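Local atomic coordinates of VgrG protein (Vibrio cholerae, PDB entry 4DTH), a protein that probably cross-links monomeric actin through a toxin domain that binds ATP and magnesium, the ATP probably powering the linkage. Residues 13-17 against 92-96; 18-22 against 335-341; 175-181 against 346-352. One frame throughout, in Å; residues are numbered along the deposited sequence.

Contact 1 (13-17 against 92-96). With ATP (adenosine-5'-triphosphate), chain B.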
loop_
_atom_site.group_PDB
_atom_site.type_symbol
_atom_site.label_atom_id
_atom_site.label_comp_id
_atom_site.label_asym_id
_atom_site.label_seq_id
_atom_site.Cartn_x
_atom_site.Cartn_y
_atom_site.Cartn_z
ATOM N N THR A 13 12.401 9.191 11.173
ATOM C CA THR A 13 11.431 9.575 10.141
ATOM C C THR A 13 10.065 9.547 10.840
ATOM O O THR A 13 9.739 8.540 11.490
ATOM C CB THR A 13 11.403 8.635 8.913
ATOM O OG1 THR A 13 11.357 7.275 9.319
ATOM C CG2 THR A 13 12.518 8.873 7.950
ATOM N N PRO A 14 9.270 10.647 10.772
ATOM C CA PRO A 14 7.965 10.631 11.445
ATOM C C PRO A 14 7.057 9.544 10.891
ATOM O O PRO A 14 7.163 9.173 9.716
ATOM C CB PRO A 14 7.391 12.022 11.158
ATOM C CG PRO A 14 8.556 12.858 10.771
ATOM C CD PRO A 14 9.491 11.929 10.075
ATOM N N ASP A 15 6.202 9.000 11.759
ATOM C CA ASP A 15 5.239 7.994 11.354
ATOM C C ASP A 15 4.129 8.691 10.618
ATOM O O ASP A 15 3.891 9.889 10.824
ATOM C CB ASP A 15 4.652 7.271 12.574
ATOM C CG ASP A 15 5.616 6.295 13.202
ATOM O OD1 ASP A 15 5.972 5.295 12.520
ATOM O OD2 ASP A 15 5.991 6.501 14.382
ATOM N N PHE A 16 3.421 7.925 9.791
ATOM C CA PHE A 16 2.285 8.453 9.071
ATOM C C PHE A 16 1.232 8.945 10.047
ATOM O O PHE A 16 0.916 8.224 11.006
ATOM C CB PHE A 16 1.617 7.349 8.234
ATOM C CG PHE A 16 2.393 6.831 7.046
ATOM C CD1 PHE A 16 3.034 7.705 6.176
ATOM C CD2 PHE A 16 2.433 5.471 6.764
ATOM C CE1 PHE A 16 3.715 7.226 5.052
ATOM C CE2 PHE A 16 3.123 4.990 5.643
ATOM C CZ PHE A 16 3.765 5.870 4.796
ATOM N N PRO A 17 0.598 10.107 9.755
ATOM C CA PRO A 17 -0.596 10.474 10.531
ATOM C C PRO A 17 -1.615 9.333 10.305
ATOM O O PRO A 17 -1.606 8.690 9.242
ATOM C CB PRO A 17 -1.082 11.769 9.882
ATOM C CG PRO A 17 -0.414 11.832 8.557
ATOM C CD PRO A 17 0.822 11.020 8.608
ATOM N N VAL A 92 7.525 7.702 -0.966
ATOM C CA VAL A 92 6.240 7.296 -0.367
ATOM C C VAL A 92 5.644 8.492 0.364
ATOM O O VAL A 92 6.202 8.939 1.368
ATOM C CB VAL A 92 6.431 6.062 0.572
ATOM C CG1 VAL A 92 5.107 5.642 1.203
ATOM C CG2 VAL A 92 7.060 4.886 -0.175
ATOM N N SER A 93 4.530 9.032 -0.139
ATOM C CA SER A 93 3.969 10.223 0.494
ATOM C C SER A 93 3.388 9.973 1.876
ATOM O O SER A 93 2.958 8.855 2.180
ATOM C CB SER A 93 2.911 10.874 -0.396
ATOM O OG SER A 93 1.688 10.150 -0.393
ATOM N N TYR A 94 3.381 11.026 2.707
ATOM C CA TYR A 94 2.650 11.037 3.969
ATOM C C TYR A 94 1.217 11.290 3.491
ATOM O O TYR A 94 1.015 12.171 2.643
ATOM C CB TYR A 94 3.134 12.170 4.887
ATOM C CG TYR A 94 4.413 11.793 5.602
ATOM C CD1 TYR A 94 5.652 11.953 4.985
ATOM C CD2 TYR A 94 4.382 11.201 6.861
ATOM C CE1 TYR A 94 6.831 11.571 5.619
ATOM C CE2 TYR A 94 5.556 10.809 7.505
ATOM C CZ TYR A 94 6.781 11.002 6.880
ATOM O OH TYR A 94 7.947 10.610 7.491
ATOM N N PRO A 95 0.220 10.482 3.904
ATOM C CA PRO A 95 -1.142 10.696 3.389
ATOM C C PRO A 95 -1.695 12.082 3.672
ATOM O O PRO A 95 -1.254 12.752 4.619
ATOM C CB PRO A 95 -1.960 9.614 4.100
ATOM C CG PRO A 95 -1.168 9.320 5.366
ATOM C CD PRO A 95 0.244 9.373 4.881
ATOM N N CYS A 96 -2.646 12.515 2.837
ATOM C CA CYS A 96 -3.327 13.793 2.999
ATOM C C CYS A 96 -4.799 13.602 2.685
ATOM O O CYS A 96 -5.194 12.529 2.220
ATOM C CB CYS A 96 -2.698 14.882 2.128
ATOM S SG CYS A 96 -2.856 14.611 0.340
HETATM P PG ATP B . 3.054 -3.481 1.280
HETATM O O1G ATP B . 2.069 -3.365 0.161
HETATM O O2G ATP B . 2.477 -4.261 2.428
HETATM O O3G ATP B . 4.330 -4.147 0.848
HETATM P PB ATP B . 4.196 -1.333 2.823
HETATM O O1B ATP B . 4.066 -2.070 4.097
HETATM O O2B ATP B . 5.648 -1.341 2.409
HETATM O O3B ATP B . 3.372 -1.989 1.768
HETATM P PA ATP B . 2.540 0.775 3.732
HETATM O O1A ATP B . 1.757 -0.305 4.370
HETATM O O2A ATP B . 3.066 1.685 4.845
HETATM O O3A ATP B . 3.694 0.179 3.002
HETATM O "O5'" ATP B . 1.585 1.575 2.721
HETATM C "C5'" ATP B . 2.103 2.816 2.214
HETATM C "C4'" ATP B . 1.088 3.568 1.395
HETATM O "O4'" ATP B . -0.122 3.786 2.176
HETATM C "C3'" ATP B . 1.554 4.962 0.975
HETATM O "O3'" ATP B . 1.059 5.340 -0.308
HETATM C "C2'" ATP B . 0.976 5.832 2.083
HETATM O "O2'" ATP B . 0.921 7.213 1.765
HETATM C "C1'" ATP B . -0.385 5.181 2.219
HETATM N N9 ATP B . -1.143 5.500 3.432
HETATM C C8 ATP B . -0.757 5.294 4.728
HETATM N N7 ATP B . -1.653 5.670 5.609
HETATM C C5 ATP B . -2.698 6.160 4.839
HETATM C C6 ATP B . -3.959 6.700 5.164
HETATM N N6 ATP B . -4.409 6.847 6.417
HETATM N N1 ATP B . -4.765 7.072 4.144
HETATM C C2 ATP B . -4.336 6.914 2.888
HETATM N N3 ATP B . -3.178 6.419 2.459
HETATM C C4 ATP B . -2.390 6.059 3.488
#
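Tyr94 and Phe16 form the aromatic centre of this contact, an offset edge-to-face pair in which the edge of Phe16 is directed toward the face of Tyr94. The two ring planes stand at 77°, and the closest carbons, Phe16 CD1 and Tyr94 CD2, are 3.8 Å apart. Phe16 has its CG opposite the carbonyl carbon (chi1 -69°), a setting that swings the ring off the loop backbone and brings it against both strand 85-97 and the nucleotide.

Hydrocarbon packing surrounds this pair. CD1 of Phe16 meets CD of Pro95 at 3.5 Å, while its CZ meets CG1 of Val92 near the plane of the Phe16 ring. The next residue, Pro17, packs on Tyr94 and Pro95, its CD resting at the edge of the Tyr94 ring. Phe16 and Tyr94 both pack on Met59 of the neighbouring strand 56-68.

The contact forms one wall of the ATP pocket, where an extended, proline-rich segment near the N-terminus folds against the end of a strand. One face of the Phe16 ring lies over C8 of the adenine, at 3.8 Å from the ring plane, and at the ring edge CE2 comes within 3.4 Å of the alpha-phosphate oxygen O2A. Pro95 CG lies 3.6 Å from adenine C5, and Val92 CG1 packs on the ribose at C3'.

Two polar bonds complete the contact. The ribose hydroxyl O2' donates to Ser93 O over 2.6 Å. Tyr94 OH donates to Pro14 O at 2.8 Å, approaching 24° from the carbonyl plane and tying the tyrosine to the loop backbone; the Ser93 hydroxyl turns elsewhere, to the backbone N of Ile27.

Contact 2 (18-22 against 335-341)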
loop_
_atom_site.group_PDB
_atom_site.type_symbol
_atom_site.label_atom_id
_atom_site.label_comp_id
_atom_site.label_asym_id
_atom_site.label_seq_id
_atom_site.Cartn_x
_atom_site.Cartn_y
_atom_site.Cartn_z
ATOM N N THR A 18 -2.435 9.038 11.311
ATOM C CA THR A 18 -3.404 7.938 11.232
ATOM C C THR A 18 -4.829 8.450 11.047
ATOM O O THR A 18 -5.671 7.718 10.521
ATOM C CB THR A 18 -3.319 7.067 12.498
ATOM O OG1 THR A 18 -3.484 7.904 13.646
ATOM C CG2 THR A 18 -2.017 6.286 12.594
ATOM N N HIS A 19 -5.112 9.688 11.498
ATOM C CA HIS A 19 -6.461 10.251 11.429
ATOM C C HIS A 19 -6.680 11.326 10.371
ATOM O O HIS A 19 -5.898 12.270 10.267
ATOM C CB HIS A 19 -6.916 10.773 12.805
ATOM C CG HIS A 19 -8.370 11.139 12.830
ATOM N ND1 HIS A 19 -9.347 10.193 13.080
ATOM C CD2 HIS A 19 -8.971 12.315 12.525
ATOM C CE1 HIS A 19 -10.499 10.832 12.975
ATOM N NE2 HIS A 19 -10.321 12.113 12.642
ATOM N N PHE A 20 -7.794 11.208 9.638
ATOM C CA PHE A 20 -8.252 12.186 8.647
ATOM C C PHE A 20 -9.735 12.461 8.827
ATOM O O PHE A 20 -10.475 11.543 9.183
ATOM C CB PHE A 20 -7.924 11.754 7.206
ATOM C CG PHE A 20 -6.430 11.817 6.969
ATOM C CD1 PHE A 20 -5.809 13.020 6.642
ATOM C CD2 PHE A 20 -5.630 10.693 7.154
ATOM C CE1 PHE A 20 -4.414 13.090 6.485
ATOM C CE2 PHE A 20 -4.235 10.765 6.996
ATOM C CZ PHE A 20 -3.638 11.962 6.660
ATOM N N PRO A 21 -10.199 13.716 8.604
ATOM C CA PRO A 21 -11.640 13.992 8.780
ATOM C C PRO A 21 -12.532 13.182 7.841
ATOM O O PRO A 21 -13.608 12.734 8.246
ATOM C CB PRO A 21 -11.762 15.492 8.486
ATOM C CG PRO A 21 -10.541 15.828 7.683
ATOM C CD PRO A 21 -9.460 14.934 8.197
ATOM N N LYS A 22 -12.063 12.971 6.585
ATOM C CA LYS A 22 -12.805 12.245 5.559
ATOM C C LYS A 22 -11.838 11.292 4.846
ATOM O O LYS A 22 -10.882 10.820 5.464
ATOM C CB LYS A 22 -13.446 13.239 4.560
ATOM C CG LYS A 22 -14.481 14.188 5.177
ATOM C CD LYS A 22 -14.844 15.304 4.210
ATOM C CE LYS A 22 -13.893 16.475 4.276
ATOM N NZ LYS A 22 -14.006 17.345 3.081
ATOM N N ASN A 335 -4.393 0.855 11.856
ATOM C CA ASN A 335 -4.576 1.893 12.869
ATOM C C ASN A 335 -5.073 3.215 12.272
ATOM O O ASN A 335 -5.009 4.252 12.938
ATOM C CB ASN A 335 -3.250 2.096 13.626
ATOM C CG ASN A 335 -2.076 2.496 12.759
ATOM O OD1 ASN A 335 -2.131 2.488 11.517
ATOM N ND2 ASN A 335 -0.971 2.840 13.399
ATOM N N ALA A 336 -5.560 3.194 11.016
ATOM C CA ALA A 336 -6.055 4.402 10.348
ATOM C C ALA A 336 -7.495 4.676 10.777
ATOM O O ALA A 336 -8.290 3.741 10.922
ATOM C CB ALA A 336 -5.981 4.245 8.841
ATOM N N THR A 337 -7.822 5.950 11.015
ATOM C CA THR A 337 -9.162 6.347 11.457
ATOM C C THR A 337 -9.701 7.542 10.670
ATOM O O THR A 337 -8.931 8.287 10.052
ATOM C CB THR A 337 -9.205 6.594 12.974
ATOM O OG1 THR A 337 -8.359 7.693 13.286
ATOM C CG2 THR A 337 -8.822 5.364 13.811
ATOM N N VAL A 338 -11.033 7.727 10.699
ATOM C CA VAL A 338 -11.742 8.792 9.987
ATOM C C VAL A 338 -12.814 9.428 10.897
ATOM O O VAL A 338 -13.166 8.848 11.929
ATOM C CB VAL A 338 -12.312 8.226 8.647
ATOM C CG1 VAL A 338 -13.539 8.975 8.146
ATOM C CG2 VAL A 338 -11.250 8.217 7.573
ATOM N N GLY A 339 -13.276 10.621 10.515
ATOM C CA GLY A 339 -14.352 11.329 11.199
ATOM C C GLY A 339 -13.890 12.268 12.283
ATOM O O GLY A 339 -12.924 13.019 12.103
ATOM N N ASP A 340 -14.602 12.234 13.421
ATOM C CA ASP A 340 -14.299 13.073 14.572
ATOM C C ASP A 340 -13.061 12.520 15.256
ATOM O O ASP A 340 -13.059 11.369 15.682
ATOM C CB ASP A 340 -15.495 13.092 15.539
ATOM C CG ASP A 340 -15.392 14.017 16.744
ATOM O OD1 ASP A 340 -14.246 14.459 17.057
ATOM O OD2 ASP A 340 -16.429 14.289 17.385
ATOM N N LYS A 341 -12.033 13.378 15.430
ATOM C CA LYS A 341 -10.736 13.047 16.046
ATOM C C LYS A 341 -10.933 12.511 17.474
ATOM O O LYS A 341 -10.074 11.724 17.984
ATOM C CB LYS A 341 -9.902 14.326 16.138
ATOM C CG LYS A 341 -8.893 14.433 15.042
ATOM C CD LYS A 341 -8.860 15.806 14.408
ATOM C CE LYS A 341 -8.708 15.740 12.902
ATOM N NZ LYS A 341 -7.291 15.875 12.473
HETATM O O HOH W 1 -5.994 7.398 14.487
#
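His19 is gripped at both ring nitrogens by the segment 335-341. ND1 lies 2.7 Å from Thr337 OG1 in a hydrogen bond, with the hydroxyl at the ring edge, and NE2 donates to Gly339 O at 2.8 Å. That second acceptor sits close to the imidazole plane, although the donor stands well above the plane of the Gly339 carbonyl. Two bonds at separate points of the rim fix the rotation of the ring. With CG opposite the backbone N (chi1 -170°), the imidazole extends along its strand neighbour and reaches both partners.

Lys341 closes over the same ring. Its CA makes a CH-pi contact 3.9 Å from the ring centroid, and its bent side chain runs on past CD2.

Thr18 works mainly through its backbone and hydroxyl. Its carbonyl O accepts a nearly straight bond from Thr337 N at 2.8 Å, and one water joins Thr18 OG1 to Thr337 OG1, so the Thr337 hydroxyl serves both histidine and water. Thr18 CB lies 3.3 Å from the backbone O of Asn335. Further on, Phe20 N donates to Thr337 O at 3.2 Å.

Short, weakly bonded parallel pairing of this kind sets strand 19-20 beside the beta-hairpin of 337-338 and 343-352, at the adenine end of the ATP pocket, which Phe20 and Ala336 touch.

Contact 3 (175-181 against 346-352). With ATP (adenosine-5'-triphosphate), chain B.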
loop_
_atom_site.group_PDB
_atom_site.type_symbol
_atom_site.label_atom_id
_atom_site.label_comp_id
_atom_site.label_asym_id
_atom_site.label_seq_id
_atom_site.Cartn_x
_atom_site.Cartn_y
_atom_site.Cartn_z
ATOM N N ALA A 175 -1.323 4.291 -5.823
ATOM C CA ALA A 175 -2.037 5.202 -4.952
ATOM C C ALA A 175 -2.803 4.350 -3.954
ATOM O O ALA A 175 -3.284 3.265 -4.305
ATOM C CB ALA A 175 -3.002 6.065 -5.749
ATOM N N THR A 176 -2.896 4.831 -2.706
ATOM C CA THR A 176 -3.636 4.177 -1.634
ATOM C C THR A 176 -4.698 5.139 -1.143
ATOM O O THR A 176 -4.376 6.276 -0.797
ATOM C CB THR A 176 -2.692 3.638 -0.547
ATOM O OG1 THR A 176 -1.850 2.638 -1.136
ATOM C CG2 THR A 176 -3.439 3.033 0.642
ATOM N N VAL A 177 -5.958 4.690 -1.128
ATOM C CA VAL A 177 -7.105 5.488 -0.701
ATOM C C VAL A 177 -7.642 4.911 0.604
ATOM O O VAL A 177 -7.839 3.700 0.705
ATOM C CB VAL A 177 -8.196 5.546 -1.816
ATOM C CG1 VAL A 177 -9.521 6.130 -1.308
ATOM C CG2 VAL A 177 -7.699 6.313 -3.042
ATOM N N GLY A 178 -7.893 5.788 1.573
ATOM C CA GLY A 178 -8.490 5.406 2.845
ATOM C C GLY A 178 -9.874 5.998 2.970
ATOM O O GLY A 178 -10.051 7.187 2.706
ATOM N N VAL A 179 -10.877 5.175 3.328
ATOM C CA VAL A 179 -12.275 5.619 3.515
ATOM C C VAL A 179 -12.829 5.088 4.831
ATOM O O VAL A 179 -12.321 4.080 5.330
ATOM C CB VAL A 179 -13.206 5.209 2.328
ATOM C CG1 VAL A 179 -12.808 5.906 1.033
ATOM C CG2 VAL A 179 -13.268 3.686 2.147
ATOM N N ALA A 180 -13.915 5.707 5.361
ATOM C CA ALA A 180 -14.595 5.198 6.556
ATOM C C ALA A 180 -15.126 3.800 6.188
ATOM O O ALA A 180 -15.698 3.631 5.102
ATOM C CB ALA A 180 -15.766 6.105 6.929
ATOM N N ALA A 181 -14.865 2.795 7.049
ATOM C CA ALA A 181 -15.293 1.412 6.812
ATOM C C ALA A 181 -16.816 1.320 6.659
ATOM O O ALA A 181 -17.292 0.588 5.789
ATOM C CB ALA A 181 -14.816 0.503 7.932
ATOM N N LEU A 346 -13.278 3.591 12.262
ATOM C CA LEU A 346 -12.360 2.784 11.465
ATOM C C LEU A 346 -12.286 3.224 10.013
ATOM O O LEU A 346 -13.314 3.443 9.367
ATOM C CB LEU A 346 -12.745 1.290 11.548
ATOM C CG LEU A 346 -11.984 0.317 10.633
ATOM C CD1 LEU A 346 -10.539 0.105 11.097
ATOM C CD2 LEU A 346 -12.686 -1.023 10.571
ATOM N N ALA A 347 -11.049 3.365 9.514
ATOM C CA ALA A 347 -10.785 3.639 8.118
ATOM C C ALA A 347 -10.214 2.352 7.541
ATOM O O ALA A 347 -9.453 1.646 8.213
ATOM C CB ALA A 347 -9.767 4.770 7.966
ATOM N N ILE A 348 -10.611 2.033 6.312
ATOM C CA ILE A 348 -10.104 0.868 5.581
ATOM C C ILE A 348 -9.434 1.365 4.324
ATOM O O ILE A 348 -9.936 2.286 3.671
ATOM C CB ILE A 348 -11.154 -0.261 5.357
ATOM C CG1 ILE A 348 -12.432 0.275 4.653
ATOM C CG2 ILE A 348 -11.451 -0.968 6.702
ATOM C CD1 ILE A 348 -13.519 -0.823 4.291
ATOM N N LEU A 349 -8.256 0.807 4.022
ATOM C CA LEU A 349 -7.408 1.277 2.932
ATOM C C LEU A 349 -7.295 0.356 1.752
ATOM O O LEU A 349 -7.368 -0.856 1.904
ATOM C CB LEU A 349 -6.018 1.608 3.486
ATOM C CG LEU A 349 -5.882 3.017 4.083
ATOM C CD1 LEU A 349 -6.642 3.166 5.418
ATOM C CD2 LEU A 349 -4.466 3.337 4.289
ATOM N N PHE A 350 -7.087 0.944 0.555
ATOM C CA PHE A 350 -7.014 0.169 -0.680
ATOM C C PHE A 350 -5.933 0.676 -1.583
ATOM O O PHE A 350 -5.847 1.879 -1.831
ATOM C CB PHE A 350 -8.370 0.201 -1.413
ATOM C CG PHE A 350 -9.503 -0.307 -0.558
ATOM C CD1 PHE A 350 -9.808 -1.665 -0.518
ATOM C CD2 PHE A 350 -10.221 0.559 0.259
ATOM C CE1 PHE A 350 -10.812 -2.145 0.324
ATOM C CE2 PHE A 350 -11.231 0.080 1.098
ATOM C CZ PHE A 350 -11.512 -1.270 1.132
ATOM N N GLU A 351 -5.123 -0.252 -2.105
ATOM C CA GLU A 351 -4.026 0.088 -2.995
ATOM C C GLU A 351 -4.409 -0.155 -4.449
ATOM O O GLU A 351 -4.758 -1.281 -4.827
ATOM C CB GLU A 351 -2.782 -0.740 -2.612
ATOM C CG GLU A 351 -1.579 -0.510 -3.510
ATOM C CD GLU A 351 -0.378 -1.378 -3.188
ATOM O OE1 GLU A 351 -0.127 -1.634 -1.990
ATOM O OE2 GLU A 351 0.356 -1.738 -4.133
ATOM N N PHE A 352 -4.310 0.896 -5.270
ATOM C CA PHE A 352 -4.543 0.804 -6.710
ATOM C C PHE A 352 -3.207 0.378 -7.311
ATOM O O PHE A 352 -2.267 1.179 -7.363
ATOM C CB PHE A 352 -5.016 2.155 -7.272
ATOM C CG PHE A 352 -6.429 2.487 -6.858
ATOM C CD1 PHE A 352 -6.696 3.028 -5.602
ATOM C CD2 PHE A 352 -7.497 2.246 -7.717
ATOM C CE1 PHE A 352 -8.010 3.323 -5.215
ATOM C CE2 PHE A 352 -8.807 2.561 -7.335
ATOM C CZ PHE A 352 -9.055 3.079 -6.083
HETATM P PG ATP B . 3.054 -3.481 1.280
HETATM O O1G ATP B . 2.069 -3.365 0.161
HETATM O O2G ATP B . 2.477 -4.261 2.428
HETATM O O3G ATP B . 4.330 -4.147 0.848
HETATM P PB ATP B . 4.196 -1.333 2.823
HETATM O O1B ATP B . 4.066 -2.070 4.097
HETATM O O2B ATP B . 5.648 -1.341 2.409
HETATM O O3B ATP B . 3.372 -1.989 1.768
HETATM P PA ATP B . 2.540 0.775 3.732
HETATM O O1A ATP B . 1.757 -0.305 4.370
HETATM O O2A ATP B . 3.066 1.685 4.845
HETATM O O3A ATP B . 3.694 0.179 3.002
HETATM O "O5'" ATP B . 1.585 1.575 2.721
HETATM C "C5'" ATP B . 2.103 2.816 2.214
HETATM C "C4'" ATP B . 1.088 3.568 1.395
HETATM O "O4'" ATP B . -0.122 3.786 2.176
HETATM C "C3'" ATP B . 1.554 4.962 0.975
HETATM O "O3'" ATP B . 1.059 5.340 -0.308
HETATM C "C2'" ATP B . 0.976 5.832 2.083
HETATM O "O2'" ATP B . 0.921 7.213 1.765
HETATM C "C1'" ATP B . -0.385 5.181 2.219
HETATM N N9 ATP B . -1.143 5.500 3.432
HETATM C C8 ATP B . -0.757 5.294 4.728
HETATM N N7 ATP B . -1.653 5.670 5.609
HETATM C C5 ATP B . -2.698 6.160 4.839
HETATM C C6 ATP B . -3.959 6.700 5.164
HETATM N N6 ATP B . -4.409 6.847 6.417
HETATM N N1 ATP B . -4.765 7.072 4.144
HETATM C C2 ATP B . -4.336 6.914 2.888
HETATM N N3 ATP B . -3.178 6.419 2.459
HETATM C C4 ATP B . -2.390 6.059 3.488
HETATM O O HOH W 2 -0.374 0.611 -0.005
#
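Strands 175-180 and 346-352 run antiparallel, their axes 4.5 Å apart at closest approach and at 151° to each other; five backbone hydrogen bonds join them, beginning with Phe352 N to Ala175 O (2.8 Å), and a sixth follows from Ala181 N, just past the strand, to Leu346 O.

Thr176, Leu349 and Glu351 project from the face that receives ATP. Leu349 sets its methyl CD2 3.4 Å from adenine C5, on the opposite side of the base from Pro95, while its CG rests 3.7 Å from the CA of Gly178, which has no side chain to stand between them. Thr176 CB and CG2 lie beside the ribose O4'. A water bonded to Thr176 OG1 at 2.8 Å lies within hydrogen-bonding distance of Glu351 OE1 and, more weakly, of ATP O5', with more acceptors around it than it has protons.

The pair thus makes a sheet floor for the nucleotide and carries a metal ligand at one end: Glu351 binds a magnesium ion together with Glu28 and Gln174. Its CG is opposite the backbone N (chi1 178°) and the chain stays extended, carrying the carboxylate toward the triphosphate. OE2 forms a salt bridge with Arg353, which probably helps orient the group.

Val177, Val179, Ile348, Phe350 and Phe352 occupy the other face. Val177 CG2 packs against Phe352 CE1 at 3.7 Å, and helix 190-196 covers both phenylalanines.

Overall arrangement
Contact 3 is the buried core, whereas contacts 1 and 2 are only partly buried. Contacts 2 and 3 share the hairpin of strands 337-338 and 343-352, with Ala336 and Val338 packing on Leu349 and Ala347; contact 2 also meets contact 1 where the Phe20 ring touches Pro95 and Cys96. Contacts 1 and 3 do not touch each other but enclose the adenine between Pro95 and Leu349. Their chemistry follows their positions: aromatic and proline packing in the N-terminal loop, imidazole and water-mediated bonds at the more exposed strand pair, and regular antiparallel bonding with a magnesium-binding carboxylate in the interior.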